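Local coordinates for protein PfkB (Polaromonas sp. JS666, PDB 4DU5) that probably phosphorylates a sugar or related small molecule, as a PfkB-family carbohydrate kinase of the ribokinase type whose own substrate is not established, at residues A212-M222 and Y241-K252. Numbering follows the deposited sequence.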
ATOM      1  N   ALA A 212      -4.389 -30.787 -10.518  1.00 34.08           N
ATOM      2  CA  ALA A 212      -5.573 -31.631 -10.429  1.00 34.71           C
ATOM      3  C   ALA A 212      -5.162 -33.069 -10.236  1.00 35.03           C
ATOM      4  O   ALA A 212      -5.857 -33.827  -9.580  1.00 36.03           O
ATOM      5  CB  ALA A 212      -6.438 -31.476 -11.667  1.00 34.66           C
ATOM      6  N   THR A 213      -4.021 -33.423 -10.818  1.00 35.43           N
ATOM      7  CA  THR A 213      -3.287 -34.684 -10.574  1.00 35.24           C
ATOM      8  C   THR A 213      -3.025 -35.050  -9.096  1.00 34.51           C
ATOM      9  O   THR A 213      -2.598 -36.147  -8.804  1.00 35.25           O
ATOM     10  CB  THR A 213      -1.925 -34.632 -11.380  1.00 35.92           C
ATOM     11  OG1 THR A 213      -2.160 -34.907 -12.778  1.00 36.56           O
ATOM     12  CG2 THR A 213      -0.834 -35.567 -10.813  1.00 36.65           C
ATOM     13  N   ARG A 214      -3.308 -34.168  -8.153  1.00 33.80           N
ATOM     14  CA  ARG A 214      -2.870 -34.412  -6.776  1.00 33.52           C
ATOM     15  C   ARG A 214      -4.011 -34.293  -5.747  1.00 33.39           C
ATOM     16  O   ARG A 214      -3.799 -34.342  -4.519  1.00 33.19           O
ATOM     17  CB  ARG A 214      -1.705 -33.464  -6.420  1.00 33.22           C
ATOM     18  CG  ARG A 214      -0.395 -33.751  -7.135  1.00 34.23           C
ATOM     19  CD  ARG A 214       0.606 -32.547  -7.130  1.00 37.10           C
ATOM     20  NE  ARG A 214       1.895 -32.919  -7.742  1.00 38.94           N
ATOM     21  CZ  ARG A 214       2.217 -32.707  -9.020  1.00 40.95           C
ATOM     22  NH1 ARG A 214       1.371 -32.079  -9.832  1.00 41.85           N
ATOM     23  NH2 ARG A 214       3.392 -33.111  -9.498  1.00 41.67           N
ATOM     24  N   ALA A 215      -5.233 -34.130  -6.242  1.00 33.05           N
ATOM     25  CA  ALA A 215      -6.381 -33.984  -5.343  1.00 32.13           C
ATOM     26  C   ALA A 215      -7.267 -35.223  -5.347  1.00 31.75           C
ATOM     27  O   ALA A 215      -7.379 -35.917  -6.355  1.00 31.55           O
ATOM     28  CB  ALA A 215      -7.185 -32.776  -5.726  1.00 31.49           C
ATOM     29  N   ASP A 216      -7.910 -35.476  -4.213  1.00 31.61           N
ATOM     30  CA  ASP A 216      -9.001 -36.452  -4.149  1.00 31.47           C
ATOM     31  C   ASP A 216     -10.308 -35.835  -4.639  1.00 30.15           C
ATOM     32  O   ASP A 216     -11.056 -36.476  -5.347  1.00 29.84           O
ATOM     33  CB  ASP A 216      -9.168 -37.005  -2.726  1.00 31.96           C
ATOM     34  CG  ASP A 216      -7.843 -37.467  -2.114  1.00 34.64           C
ATOM     35  OD1 ASP A 216      -7.130 -38.232  -2.797  1.00 37.49           O
ATOM     36  OD2 ASP A 216      -7.508 -37.068  -0.968  1.00 35.18           O
ATOM     37  N   TRP A 217     -10.577 -34.595  -4.242  1.00 29.25           N
ATOM     38  CA  TRP A 217     -11.842 -33.913  -4.591  1.00 28.49           C
ATOM     39  C   TRP A 217     -11.592 -32.642  -5.390  1.00 28.43           C
ATOM     40  O   TRP A 217     -10.924 -31.726  -4.926  1.00 28.43           O
ATOM     41  CB  TRP A 217     -12.701 -33.560  -3.355  1.00 27.64           C
ATOM     42  CG  TRP A 217     -12.680 -34.551  -2.233  1.00 25.00           C
ATOM     43  CD1 TRP A 217     -12.575 -35.894  -2.340  1.00 24.49           C
ATOM     44  CD2 TRP A 217     -12.814 -34.267  -0.842  1.00 22.47           C
ATOM     45  NE1 TRP A 217     -12.606 -36.475  -1.096  1.00 24.26           N
ATOM     46  CE2 TRP A 217     -12.748 -35.495  -0.158  1.00 21.52           C
ATOM     47  CE3 TRP A 217     -12.972 -33.090  -0.103  1.00 23.13           C
ATOM     48  CZ2 TRP A 217     -12.845 -35.594   1.217  1.00 19.76           C
ATOM     49  CZ3 TRP A 217     -13.047 -33.182   1.287  1.00 22.17           C
ATOM     50  CH2 TRP A 217     -13.001 -34.430   1.928  1.00 20.75           C
ATOM     51  N   VAL A 218     -12.150 -32.578  -6.589  1.00 28.37           N
ATOM     52  CA  VAL A 218     -11.962 -31.416  -7.431  1.00 28.18           C
ATOM     53  C   VAL A 218     -13.263 -30.639  -7.497  1.00 28.14           C
ATOM     54  O   VAL A 218     -14.314 -31.226  -7.708  1.00 29.13           O
ATOM     55  CB  VAL A 218     -11.400 -31.839  -8.791  1.00 27.88           C
ATOM     56  CG1 VAL A 218     -11.013 -30.627  -9.640  1.00 28.52           C
ATOM     57  CG2 VAL A 218     -10.158 -32.694  -8.549  1.00 27.16           C
ATOM     58  N   LEU A 219     -13.192 -29.330  -7.285  1.00 27.89           N
ATOM     59  CA  LEU A 219     -14.381 -28.487  -7.145  1.00 27.63           C
ATOM     60  C   LEU A 219     -14.579 -27.409  -8.217  1.00 28.03           C
ATOM     61  O   LEU A 219     -14.675 -26.237  -7.894  1.00 28.19           O
ATOM     62  CB  LEU A 219     -14.340 -27.816  -5.781  1.00 26.74           C
ATOM     63  CG  LEU A 219     -15.042 -28.449  -4.606  1.00 25.25           C
ATOM     64  CD1 LEU A 219     -15.251 -29.939  -4.719  1.00 24.49           C
ATOM     65  CD2 LEU A 219     -14.181 -28.142  -3.452  1.00 26.06           C
ATOM     66  N   PRO A 220     -14.659 -27.792  -9.490  1.00 28.94           N
ATOM     67  CA  PRO A 220     -14.727 -26.751 -10.528  1.00 30.07           C
ATOM     68  C   PRO A 220     -16.090 -26.151 -10.785  1.00 31.53           C
ATOM     69  O   PRO A 220     -17.124 -26.790 -10.566  1.00 31.71           O
ATOM     70  CB  PRO A 220     -14.311 -27.492 -11.785  1.00 29.93           C
ATOM     71  CG  PRO A 220     -14.759 -28.906 -11.512  1.00 30.44           C
ATOM     72  CD  PRO A 220     -14.500 -29.136 -10.058  1.00 28.63           C
ATOM     73  N   GLY A 221     -16.066 -24.916 -11.265  1.00 33.28           N
ATOM     74  CA  GLY A 221     -17.226 -24.265 -11.855  1.00 35.43           C
ATOM     75  C   GLY A 221     -17.238 -24.608 -13.328  1.00 37.26           C
ATOM     76  O   GLY A 221     -16.176 -24.761 -13.935  1.00 37.00           O
HETATM   77  N   MSE A 222     -18.445 -24.774 -13.875  1.00 39.46           N
HETATM   78  CA  MSE A 222     -18.702 -25.030 -15.299  1.00 41.62           C
HETATM   79  C   MSE A 222     -17.851 -24.186 -16.235  1.00 42.12           C
HETATM   80  O   MSE A 222     -17.238 -24.733 -17.138  1.00 41.96           O
HETATM   81  CB  MSE A 222     -20.163 -24.714 -15.624  1.00 42.61           C
HETATM   82  CG  MSE A 222     -20.974 -25.823 -16.292  1.00 46.69           C
HETATM   83 SE   MSE A 222     -20.006 -27.235 -17.235  1.00 60.84          SE
HETATM   84  CE  MSE A 222     -19.545 -26.259 -18.899  1.00 55.26           C
ATOM     85  N   TYR A 241     -11.501 -34.947 -14.855  1.00 38.97           N
ATOM     86  CA  TYR A 241     -10.758 -34.971 -13.602  1.00 38.71           C
ATOM     87  C   TYR A 241     -10.816 -36.299 -12.897  1.00 39.11           C
ATOM     88  O   TYR A 241      -9.983 -36.578 -12.031  1.00 39.11           O
ATOM     89  CB  TYR A 241     -11.197 -33.846 -12.676  1.00 38.30           C
ATOM     90  CG  TYR A 241     -10.876 -32.512 -13.254  1.00 37.33           C
ATOM     91  CD1 TYR A 241      -9.571 -32.035 -13.265  1.00 36.19           C
ATOM     92  CD2 TYR A 241     -11.865 -31.738 -13.831  1.00 37.62           C
ATOM     93  CE1 TYR A 241      -9.260 -30.819 -13.826  1.00 34.80           C
ATOM     94  CE2 TYR A 241     -11.570 -30.502 -14.375  1.00 37.25           C
ATOM     95  CZ  TYR A 241     -10.261 -30.060 -14.374  1.00 35.61           C
ATOM     96  OH  TYR A 241      -9.975 -28.844 -14.927  1.00 35.34           O
ATOM     97  N   ARG A 242     -11.794 -37.121 -13.258  1.00 39.90           N
ATOM     98  CA  ARG A 242     -11.819 -38.501 -12.774  1.00 40.48           C
ATOM     99  C   ARG A 242     -10.675 -39.225 -13.431  1.00 41.06           C
ATOM    100  O   ARG A 242      -9.985 -40.014 -12.792  1.00 41.46           O
ATOM    101  CB  ARG A 242     -13.127 -39.222 -13.127  1.00 40.40           C
ATOM    102  CG  ARG A 242     -14.390 -38.642 -12.509  1.00 38.43           C
ATOM    103  CD  ARG A 242     -14.390 -38.687 -10.972  1.00 36.69           C
ATOM    104  NE  ARG A 242     -13.947 -39.950 -10.385  1.00 33.11           N
ATOM    105  CZ  ARG A 242     -14.689 -41.042 -10.284  1.00 30.19           C
ATOM    106  NH1 ARG A 242     -15.928 -41.053 -10.756  1.00 30.73           N
ATOM    107  NH2 ARG A 242     -14.186 -42.129  -9.725  1.00 26.01           N
ATOM    108  N   GLN A 243     -10.470 -38.950 -14.713  1.00 41.87           N
ATOM    109  CA  GLN A 243      -9.432 -39.661 -15.454  1.00 43.28           C
ATOM    110  C   GLN A 243      -8.038 -39.288 -14.991  1.00 42.83           C
ATOM    111  O   GLN A 243      -7.174 -40.159 -14.939  1.00 42.56           O
ATOM    112  CB  GLN A 243      -9.599 -39.520 -16.973  1.00 43.61           C
ATOM    113  CG  GLN A 243     -10.335 -40.711 -17.565  1.00 47.03           C
ATOM    114  CD  GLN A 243     -11.480 -40.299 -18.487  1.00 52.98           C
ATOM    115  OE1 GLN A 243     -11.304 -39.481 -19.409  1.00 56.22           O
ATOM    116  NE2 GLN A 243     -12.667 -40.867 -18.244  1.00 55.07           N
ATOM    117  N   LEU A 244      -7.841 -38.014 -14.642  1.00 42.72           N
ATOM    118  CA  LEU A 244      -6.597 -37.563 -14.014  1.00 42.69           C
ATOM    119  C   LEU A 244      -6.435 -38.054 -12.576  1.00 42.62           C
ATOM    120  O   LEU A 244      -5.446 -37.723 -11.920  1.00 43.32           O
ATOM    121  CB  LEU A 244      -6.493 -36.051 -14.026  1.00 42.57           C
ATOM    122  CG  LEU A 244      -6.067 -35.365 -15.327  1.00 44.23           C
ATOM    123  CD1 LEU A 244      -5.937 -33.858 -15.047  1.00 44.26           C
ATOM    124  CD2 LEU A 244      -4.761 -35.931 -15.918  1.00 43.64           C
ATOM    125  N   GLY A 245      -7.412 -38.814 -12.082  1.00 42.01           N
ATOM    126  CA  GLY A 245      -7.302 -39.502 -10.797  1.00 40.99           C
ATOM    127  C   GLY A 245      -7.944 -38.823  -9.599  1.00 40.42           C
ATOM    128  O   GLY A 245      -7.347 -38.772  -8.517  1.00 41.61           O
ATOM    129  N   ALA A 246      -9.153 -38.302  -9.759  1.00 38.82           N
ATOM    130  CA  ALA A 246      -9.880 -37.756  -8.606  1.00 37.23           C
ATOM    131  C   ALA A 246     -10.953 -38.723  -8.154  1.00 35.87           C
ATOM    132  O   ALA A 246     -11.557 -39.392  -8.964  1.00 36.20           O
ATOM    133  CB  ALA A 246     -10.508 -36.426  -8.958  1.00 37.43           C
ATOM    134  N   LYS A 247     -11.204 -38.766  -6.859  1.00 34.34           N
ATOM    135  CA  LYS A 247     -12.196 -39.651  -6.290  1.00 33.23           C
ATOM    136  C   LYS A 247     -13.588 -39.040  -6.387  1.00 32.02           C
ATOM    137  O   LYS A 247     -14.605 -39.732  -6.270  1.00 31.39           O
ATOM    138  CB  LYS A 247     -11.871 -39.912  -4.825  1.00 33.49           C
ATOM    139  CG  LYS A 247     -10.734 -40.881  -4.576  1.00 36.20           C
ATOM    140  CD  LYS A 247     -10.849 -41.444  -3.165  1.00 41.11           C
ATOM    141  CE  LYS A 247      -9.711 -42.408  -2.846  1.00 44.20           C
ATOM    142  NZ  LYS A 247      -9.908 -43.013  -1.482  1.00 47.04           N
ATOM    143  N   LEU A 248     -13.620 -37.730  -6.572  1.00 30.70           N
ATOM    144  CA  LEU A 248     -14.846 -36.976  -6.529  1.00 29.50           C
ATOM    145  C   LEU A 248     -14.637 -35.734  -7.351  1.00 29.35           C
ATOM    146  O   LEU A 248     -13.622 -35.059  -7.207  1.00 29.52           O
ATOM    147  CB  LEU A 248     -15.170 -36.573  -5.081  1.00 29.31           C
ATOM    148  CG  LEU A 248     -16.491 -35.864  -4.762  1.00 27.49           C
ATOM    149  CD1 LEU A 248     -17.648 -36.834  -4.955  1.00 28.20           C
ATOM    150  CD2 LEU A 248     -16.485 -35.339  -3.366  1.00 23.70           C
ATOM    151  N   VAL A 249     -15.577 -35.451  -8.241  1.00 28.78           N
ATOM    152  CA  VAL A 249     -15.688 -34.125  -8.808  1.00 28.17           C
ATOM    153  C   VAL A 249     -17.090 -33.596  -8.526  1.00 28.19           C
ATOM    154  O   VAL A 249     -18.089 -34.304  -8.710  1.00 28.28           O
ATOM    155  CB  VAL A 249     -15.425 -34.115 -10.302  1.00 28.17           C
ATOM    156  CG1 VAL A 249     -15.349 -32.669 -10.803  1.00 27.35           C
ATOM    157  CG2 VAL A 249     -14.132 -34.874 -10.618  1.00 27.88           C
ATOM    158  N   VAL A 250     -17.143 -32.358  -8.048  1.00 27.60           N
ATOM    159  CA  VAL A 250     -18.383 -31.650  -7.850  1.00 26.62           C
ATOM    160  C   VAL A 250     -18.244 -30.419  -8.707  1.00 27.15           C
ATOM    161  O   VAL A 250     -17.422 -29.544  -8.398  1.00 26.98           O
ATOM    162  CB  VAL A 250     -18.557 -31.177  -6.412  1.00 26.07           C
ATOM    163  CG1 VAL A 250     -19.916 -30.574  -6.248  1.00 25.67           C
ATOM    164  CG2 VAL A 250     -18.370 -32.319  -5.432  1.00 25.54           C
ATOM    165  N   VAL A 251     -19.047 -30.353  -9.776  1.00 27.28           N
ATOM    166  CA  VAL A 251     -19.024 -29.231 -10.723  1.00 27.30           C
ATOM    167  C   VAL A 251     -20.131 -28.267 -10.334  1.00 28.35           C
ATOM    168  O   VAL A 251     -21.269 -28.678 -10.240  1.00 28.77           O
ATOM    169  CB  VAL A 251     -19.262 -29.714 -12.174  1.00 26.69           C
ATOM    170  CG1 VAL A 251     -19.265 -28.553 -13.127  1.00 26.42           C
ATOM    171  CG2 VAL A 251     -18.232 -30.769 -12.589  1.00 24.22           C
ATOM    172  N   LYS A 252     -19.804 -27.000 -10.085  1.00 29.48           N
ATOM    173  CA  LYS A 252     -20.803 -26.042  -9.589  1.00 30.56           C
ATOM    174  C   LYS A 252     -21.509 -25.454 -10.769  1.00 32.20           C
ATOM    175  O   LYS A 252     -20.850 -25.112 -11.775  1.00 32.22           O
ATOM    176  CB  LYS A 252     -20.163 -24.891  -8.811  1.00 30.22           C
ATOM    177  CG  LYS A 252     -19.026 -25.260  -7.877  1.00 29.59           C
ATOM    178  CD  LYS A 252     -18.139 -24.045  -7.698  1.00 29.51           C
ATOM    179  CE  LYS A 252     -16.846 -24.414  -7.028  1.00 29.33           C
ATOM    180  NZ  LYS A 252     -15.862 -23.366  -7.281  1.00 28.95           N
TER
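Trp217 and Val218 pair in parallel register with Leu248 and Val249, Val218 N donating to Leu248 O (3.0 Å) and Val250 N to Val218 O (3.1 Å). These are neighbouring strands of the large central sheet of the ribokinase-like alpha/beta fold, joined by a beta-alpha-beta crossover through helices 222-229 and 234-243. At one end of the pairing Asp216 O receives Lys247 N on a lone pair and, weakly, Leu248 N. Further along, Pro220 has no N-H to offer Val250 O, yet its own carbonyl accepts Lys252 N, and Met222 N, just beyond the helix N-cap Gly221, returns a bond to Lys252 O (3.2 Å).

Side chains divide between the two faces of the sheet. On that of helix 283-296, Leu248 lays CD2 over one face of the Trp217 indole, 4.0 Å from Trp217 CG, while Leu219 and Val250 run side by side, CD1 of the leucine against CB of the valine. On the other, helix 234-243 returns: Val218 sends CG1, anti to its N (chi1 -172°), over the Tyr241 ring as a CH-pi contact 4.2 Å from the centroid, and its second branch, CG2, meets Ala246 CB at 3.8 Å. The Pro220 ring sets CD against Val249 CG1, crossing that side chain at about a right angle. Lys252 stretches back along the backbone of Leu219 and Pro220, CG passing Pro220 O and NZ lying 3.2 Å from Leu219 O, with a long, weak ion pair to Asp190 beyond. A leucine in its place, lacking the ammonium group, would probably leave Asp190 without this distant positive charge and Leu219 O without a polar neighbour. At the end of helix 234-243, a Schellman motif turns the chain at Gly245, and Ala212 CB abuts the Tyr241 ring edge, 3.6 Å from CD1.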